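Long-range contact in putative cathepsin d (Ixodes ricinus, PDB 5N7Q), which probably cleaves proteins internally as a pepsin-family aspartic endopeptidase of the tick, here in its mature form with the inhibitor pepstatin A bound: residues F272-Y286 with L311-Y323. Numbering follows the deposited sequence.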
loop_
_atom_site.group_PDB
_atom_site.type_symbol
_atom_site.label_atom_id
_atom_site.label_comp_id
_atom_site.label_asym_id
_atom_site.label_seq_id
_atom_site.Cartn_x
_atom_site.Cartn_y
_atom_site.Cartn_z
ATOM N N PHE A 272 6.427 -15.915 7.490
ATOM C CA PHE A 272 6.768 -14.791 8.375
ATOM C C PHE A 272 6.168 -15.073 9.729
ATOM O O PHE A 272 4.994 -15.432 9.827
ATOM C CB PHE A 272 6.197 -13.467 7.838
ATOM C CG PHE A 272 6.913 -12.971 6.630
ATOM C CD1 PHE A 272 6.673 -13.570 5.391
ATOM C CD2 PHE A 272 7.845 -11.940 6.711
ATOM C CE1 PHE A 272 7.371 -13.149 4.269
ATOM C CE2 PHE A 272 8.541 -11.524 5.592
ATOM C CZ PHE A 272 8.308 -12.130 4.377
ATOM N N THR A 273 6.991 -15.005 10.768
ATOM C CA THR A 273 6.526 -15.240 12.130
ATOM C C THR A 273 6.364 -13.884 12.800
ATOM O O THR A 273 7.312 -13.117 12.908
ATOM C CB THR A 273 7.481 -16.141 12.919
ATOM O OG1 THR A 273 7.535 -17.432 12.283
ATOM C CG2 THR A 273 6.955 -16.310 14.369
ATOM N N ILE A 274 5.145 -13.595 13.258
ATOM C CA ILE A 274 4.801 -12.300 13.823
ATOM C C ILE A 274 3.990 -12.563 15.074
ATOM O O ILE A 274 3.039 -13.332 15.037
ATOM C CB ILE A 274 3.957 -11.445 12.828
ATOM C CG1 ILE A 274 4.649 -11.372 11.447
ATOM C CG2 ILE A 274 3.684 -10.079 13.432
ATOM C CD1 ILE A 274 3.784 -10.729 10.366
ATOM N N SER A 275 4.406 -11.970 16.184
ATOM C CA SER A 275 3.789 -12.244 17.499
ATOM C C SER A 275 3.711 -13.749 17.812
ATOM O O SER A 275 2.752 -14.227 18.411
ATOM C CB SER A 275 2.424 -11.550 17.616
ATOM O OG SER A 275 2.586 -10.128 17.599
ATOM N N GLY A 276 4.742 -14.481 17.392
ATOM C CA GLY A 276 4.832 -15.901 17.639
ATOM C C GLY A 276 4.026 -16.810 16.750
ATOM O O GLY A 276 4.132 -18.030 16.888
ATOM N N LYS A 277 3.236 -16.243 15.845
ATOM C CA LYS A 277 2.389 -17.017 14.944
ATOM C C LYS A 277 2.977 -17.009 13.537
ATOM O O LYS A 277 3.523 -15.997 13.069
ATOM C CB LYS A 277 0.977 -16.458 14.923
ATOM C CG LYS A 277 0.055 -17.261 14.031
ATOM C CD LYS A 277 -1.401 -16.901 14.204
ATOM C CE LYS A 277 -2.257 -17.699 13.247
ATOM N NZ LYS A 277 -2.387 -19.131 13.631
ATOM N N GLU A 278 2.818 -18.131 12.849
ATOM C CA GLU A 278 3.308 -18.262 11.475
ATOM C C GLU A 278 2.289 -17.767 10.469
ATOM O O GLU A 278 1.126 -18.168 10.499
ATOM C CB GLU A 278 3.670 -19.709 11.169
ATOM C CG GLU A 278 4.913 -20.141 11.940
ATOM C CD GLU A 278 5.521 -21.455 11.484
ATOM O OE1 GLU A 278 5.007 -22.094 10.544
ATOM O OE2 GLU A 278 6.540 -21.833 12.093
ATOM N N PHE A 279 2.764 -16.948 9.541
ATOM C CA PHE A 279 1.973 -16.446 8.423
ATOM C C PHE A 279 2.669 -16.939 7.141
ATOM O O PHE A 279 3.673 -16.375 6.713
ATOM C CB PHE A 279 1.887 -14.911 8.496
ATOM C CG PHE A 279 1.109 -14.434 9.685
ATOM C CD1 PHE A 279 -0.258 -14.277 9.613
ATOM C CD2 PHE A 279 1.758 -14.209 10.885
ATOM C CE1 PHE A 279 -0.979 -13.895 10.731
ATOM C CE2 PHE A 279 1.049 -13.821 12.008
ATOM C CZ PHE A 279 -0.325 -13.661 11.919
ATOM N N SER A 280 2.097 -17.986 6.568
ATOM C CA SER A 280 2.666 -18.708 5.416
ATOM C C SER A 280 2.182 -18.105 4.097
ATOM O O SER A 280 1.036 -17.674 3.971
ATOM C CB SER A 280 2.255 -20.179 5.536
ATOM O OG SER A 280 2.886 -20.974 4.545
ATOM N N LEU A 281 3.086 -18.070 3.120
ATOM C CA LEU A 281 2.773 -17.686 1.760
ATOM C C LEU A 281 3.147 -18.856 0.853
ATOM O O LEU A 281 4.286 -19.281 0.857
ATOM C CB LEU A 281 3.605 -16.464 1.364
ATOM C CG LEU A 281 3.388 -15.237 2.240
ATOM C CD1 LEU A 281 4.428 -14.196 1.901
ATOM C CD2 LEU A 281 2.004 -14.663 1.992
ATOM N N ARG A 282 2.179 -19.341 0.087
ATOM C CA ARG A 282 2.425 -20.336 -0.961
ATOM C C ARG A 282 3.000 -19.646 -2.163
ATOM O O ARG A 282 2.853 -18.419 -2.331
ATOM C CB ARG A 282 1.096 -20.975 -1.355
ATOM C CG ARG A 282 0.365 -21.683 -0.216
ATOM C CD ARG A 282 -1.114 -21.922 -0.549
ATOM N NE ARG A 282 -1.296 -22.561 -1.837
ATOM C CZ ARG A 282 -2.339 -22.424 -2.669
ATOM N NH1 ARG A 282 -3.392 -21.661 -2.371
ATOM N NH2 ARG A 282 -2.314 -23.071 -3.828
ATOM N N SER A 283 3.595 -20.413 -3.080
ATOM C CA SER A 283 4.073 -19.816 -4.321
ATOM C C SER A 283 2.919 -19.169 -5.086
ATOM O O SER A 283 3.113 -18.147 -5.760
ATOM C CB SER A 283 4.831 -20.834 -5.172
ATOM O OG SER A 283 3.947 -21.842 -5.590
ATOM N N LYS A 284 1.704 -19.697 -4.908
ATOM C CA LYS A 284 0.528 -19.064 -5.525
ATOM C C LYS A 284 0.334 -17.633 -5.010
ATOM O O LYS A 284 -0.090 -16.745 -5.770
ATOM C CB LYS A 284 -0.750 -19.883 -5.324
ATOM C CG LYS A 284 -1.975 -19.294 -6.040
ATOM C CD LYS A 284 -3.043 -20.361 -6.201
ATOM C CE LYS A 284 -4.252 -19.898 -7.004
ATOM N NZ LYS A 284 -5.414 -20.803 -6.759
ATOM N N ASP A 285 0.693 -17.405 -3.742
ATOM C CA ASP A 285 0.618 -16.082 -3.122
ATOM C C ASP A 285 1.767 -15.163 -3.556
ATOM O O ASP A 285 1.554 -13.975 -3.793
ATOM C CB ASP A 285 0.648 -16.184 -1.603
ATOM C CG ASP A 285 -0.500 -17.005 -1.039
ATOM O OD1 ASP A 285 -1.662 -16.775 -1.435
ATOM O OD2 ASP A 285 -0.236 -17.884 -0.181
ATOM N N TYR A 286 2.990 -15.704 -3.693
ATOM C CA TYR A 286 4.152 -14.820 -3.856
ATOM C C TYR A 286 4.736 -14.686 -5.248
ATOM O O TYR A 286 5.598 -13.869 -5.456
ATOM C CB TYR A 286 5.241 -15.141 -2.829
ATOM C CG TYR A 286 5.977 -16.457 -2.985
ATOM C CD1 TYR A 286 6.849 -16.694 -4.050
ATOM C CD2 TYR A 286 5.865 -17.462 -2.006
ATOM C CE1 TYR A 286 7.562 -17.879 -4.140
ATOM C CE2 TYR A 286 6.587 -18.644 -2.101
ATOM C CZ TYR A 286 7.423 -18.839 -3.183
ATOM O OH TYR A 286 8.148 -20.020 -3.274
ATOM N N LEU A 311 14.570 -2.840 6.964
ATOM C CA LEU A 311 13.284 -3.414 7.276
ATOM C C LEU A 311 12.683 -4.069 6.062
ATOM O O LEU A 311 13.175 -3.942 4.934
ATOM C CB LEU A 311 12.312 -2.407 7.922
ATOM C CG LEU A 311 11.933 -1.173 7.105
ATOM C CD1 LEU A 311 10.863 -1.493 6.080
ATOM C CD2 LEU A 311 11.425 -0.032 7.970
ATOM N N TRP A 312 11.679 -4.870 6.341
ATOM C CA TRP A 312 10.909 -5.542 5.314
ATOM C C TRP A 312 9.631 -4.774 5.094
ATOM O O TRP A 312 8.956 -4.371 6.058
ATOM C CB TRP A 312 10.533 -6.959 5.763
ATOM C CG TRP A 312 11.720 -7.887 5.950
ATOM C CD1 TRP A 312 12.608 -7.887 6.987
ATOM C CD2 TRP A 312 12.120 -8.970 5.084
ATOM N NE1 TRP A 312 13.531 -8.899 6.830
ATOM C CE2 TRP A 312 13.261 -9.573 5.668
ATOM C CE3 TRP A 312 11.620 -9.487 3.880
ATOM C CZ2 TRP A 312 13.919 -10.658 5.072
ATOM C CZ3 TRP A 312 12.273 -10.562 3.299
ATOM C CH2 TRP A 312 13.401 -11.143 3.908
ATOM N N ILE A 313 9.287 -4.542 3.840
ATOM C CA ILE A 313 7.978 -3.966 3.527
ATOM C C ILE A 313 7.048 -5.104 3.114
ATOM O O ILE A 313 7.300 -5.788 2.094
ATOM C CB ILE A 313 8.029 -2.914 2.410
ATOM C CG1 ILE A 313 8.945 -1.720 2.774
ATOM C CG2 ILE A 313 6.610 -2.434 2.113
ATOM C CD1 ILE A 313 9.123 -0.696 1.656
ATOM N N LEU A 314 6.015 -5.321 3.904
ATOM C CA LEU A 314 4.975 -6.300 3.609
ATOM C C LEU A 314 3.901 -5.602 2.782
ATOM O O LEU A 314 3.060 -4.897 3.296
ATOM C CB LEU A 314 4.429 -6.891 4.908
ATOM C CG LEU A 314 5.445 -7.578 5.837
ATOM C CD1 LEU A 314 4.756 -8.262 6.990
ATOM C CD2 LEU A 314 6.287 -8.568 5.056
ATOM N N GLY A 315 3.996 -5.752 1.471
ATOM C CA GLY A 315 3.066 -5.175 0.514
ATOM C C GLY A 315 1.964 -6.148 0.151
ATOM O O GLY A 315 1.647 -7.053 0.928
ATOM N N ASP A 316 1.360 -5.927 -1.025
ATOM C CA ASP A 316 0.121 -6.593 -1.403
ATOM C C ASP A 316 0.265 -8.118 -1.466
ATOM O O ASP A 316 -0.686 -8.852 -1.222
ATOM C CB ASP A 316 -0.406 -6.071 -2.741
ATOM C CG ASP A 316 -0.631 -4.563 -2.770
ATOM O OD1 ASP A 316 -0.871 -3.966 -1.676
ATOM O OD2 ASP A 316 -0.585 -3.973 -3.892
ATOM N N VAL A 317 1.456 -8.613 -1.784
ATOM C CA VAL A 317 1.694 -10.071 -1.735
ATOM C C VAL A 317 1.312 -10.677 -0.377
ATOM O O VAL A 317 0.750 -11.776 -0.312
ATOM C CB VAL A 317 3.168 -10.384 -2.090
ATOM C CG1 VAL A 317 3.594 -11.741 -1.563
ATOM C CG2 VAL A 317 3.363 -10.266 -3.580
ATOM N N PHE A 318 1.609 -9.952 0.709
ATOM C CA PHE A 318 1.255 -10.366 2.082
ATOM C C PHE A 318 -0.139 -9.934 2.500
ATOM O O PHE A 318 -0.889 -10.714 3.119
ATOM C CB PHE A 318 2.282 -9.814 3.104
ATOM C CG PHE A 318 2.186 -10.414 4.469
ATOM C CD1 PHE A 318 2.835 -11.602 4.763
ATOM C CD2 PHE A 318 1.443 -9.811 5.466
ATOM C CE1 PHE A 318 2.751 -12.163 6.015
ATOM C CE2 PHE A 318 1.338 -10.389 6.719
ATOM C CZ PHE A 318 1.998 -11.537 7.009
ATOM N N LEU A 319 -0.505 -8.709 2.147
ATOM C CA LEU A 319 -1.729 -8.096 2.659
ATOM C C LEU A 319 -2.974 -8.598 1.937
ATOM O O LEU A 319 -4.086 -8.334 2.377
ATOM C CB LEU A 319 -1.607 -6.554 2.542
ATOM C CG LEU A 319 -0.450 -5.910 3.318
ATOM C CD1 LEU A 319 -0.341 -4.435 2.919
ATOM C CD2 LEU A 319 -0.618 -6.083 4.808
ATOM N N GLY A 320 -2.808 -9.336 0.853
ATOM C CA GLY A 320 -3.919 -10.075 0.238
ATOM C C GLY A 320 -4.354 -11.301 1.015
ATOM O O GLY A 320 -5.527 -11.437 1.383
ATOM N N PRO A 321 -3.428 -12.242 1.257
ATOM C CA PRO A 321 -3.832 -13.461 2.002
ATOM C C PRO A 321 -4.112 -13.200 3.489
ATOM O O PRO A 321 -4.754 -14.030 4.143
ATOM C CB PRO A 321 -2.641 -14.435 1.790
ATOM C CG PRO A 321 -1.522 -13.586 1.321
ATOM C CD PRO A 321 -2.133 -12.436 0.575
ATOM N N TYR A 322 -3.630 -12.066 4.000
ATOM C CA TYR A 322 -3.869 -11.677 5.393
ATOM C C TYR A 322 -4.595 -10.344 5.456
ATOM O O TYR A 322 -4.038 -9.302 5.146
ATOM C CB TYR A 322 -2.560 -11.712 6.188
ATOM C CG TYR A 322 -2.009 -13.136 6.151
ATOM C CD1 TYR A 322 -2.654 -14.150 6.832
ATOM C CD2 TYR A 322 -0.954 -13.497 5.326
ATOM C CE1 TYR A 322 -2.246 -15.457 6.739
ATOM C CE2 TYR A 322 -0.531 -14.801 5.225
ATOM C CZ TYR A 322 -1.201 -15.784 5.920
ATOM O OH TYR A 322 -0.760 -17.096 5.833
ATOM N N TYR A 323 -5.878 -10.408 5.797
ATOM C CA TYR A 323 -6.692 -9.236 6.102
ATOM C C TYR A 323 -6.021 -8.442 7.236
ATOM O O TYR A 323 -5.535 -9.040 8.197
ATOM C CB TYR A 323 -8.053 -9.719 6.546
ATOM C CG TYR A 323 -9.112 -8.666 6.752
ATOM C CD1 TYR A 323 -9.534 -7.852 5.691
ATOM C CD2 TYR A 323 -9.735 -8.500 7.973
ATOM C CE1 TYR A 323 -10.517 -6.901 5.859
ATOM C CE2 TYR A 323 -10.718 -7.551 8.152
ATOM C CZ TYR A 323 -11.136 -6.760 7.101
ATOM O OH TYR A 323 -12.132 -5.838 7.276
HETATM O O HOH W 1 -0.536 -12.692 -2.569
#
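In the C-terminal half of this pepsin-like fold, the beta-hairpin 272-281 and the short helix 283-286 pack on strand 312-314, helix 316-319 and the start of strand 322-327. Phe272, Trp312 and Phe318 form an aromatic cluster of two offset edge-to-face pairs. The edge of Phe272 points at the face of the six-membered ring of Trp312, and Phe272 CE2 lies 4.1 Å from Trp312 CE3. The edge of Phe318 meets the face of Phe272, the planes at 74°. Leu314 CD2 lies 3.8 Å from Phe272 CE2, an off-centre CH-pi contact.

Phe318 holds CG anti to its backbone N (chi1 -167°), which brings the end of the ring up against the hairpin. Phe318 CZ lies 3.7 Å from Phe279 CB and also meets Ile274 CD1. Leu314 CD1 and Tyr322 CD2 sit over the centres of its opposite faces. Tyr322 in turn takes the edge of Phe279 on one face, the planes nearly perpendicular at 89°. Leu281 CD2 rests 3.7 Å from Pro321 CG. Val317 CG1 packs on the backbone of the short helix, 3.9 Å from Tyr286 CA.

Two polar links join the segments. Tyr322 OH donates to Ser280 O at 2.7 Å, in the carbonyl plane and on a lone pair. One water donates to both Asp285 O and Val317 O, joining the two helical turns. Nearby, Asp285 OD2 accepts from Arg282 N.

Leu314 lies about 7 Å, side chain to side chain, from Asp227, a predicted active-site residue. The contact is mainly an apolar core of aromatic rings and aliphatic side chains. The bond to Ser280 O, with Phe279 against one face, probably restrains the Tyr322 ring and gives this buried contact a direct polar tie.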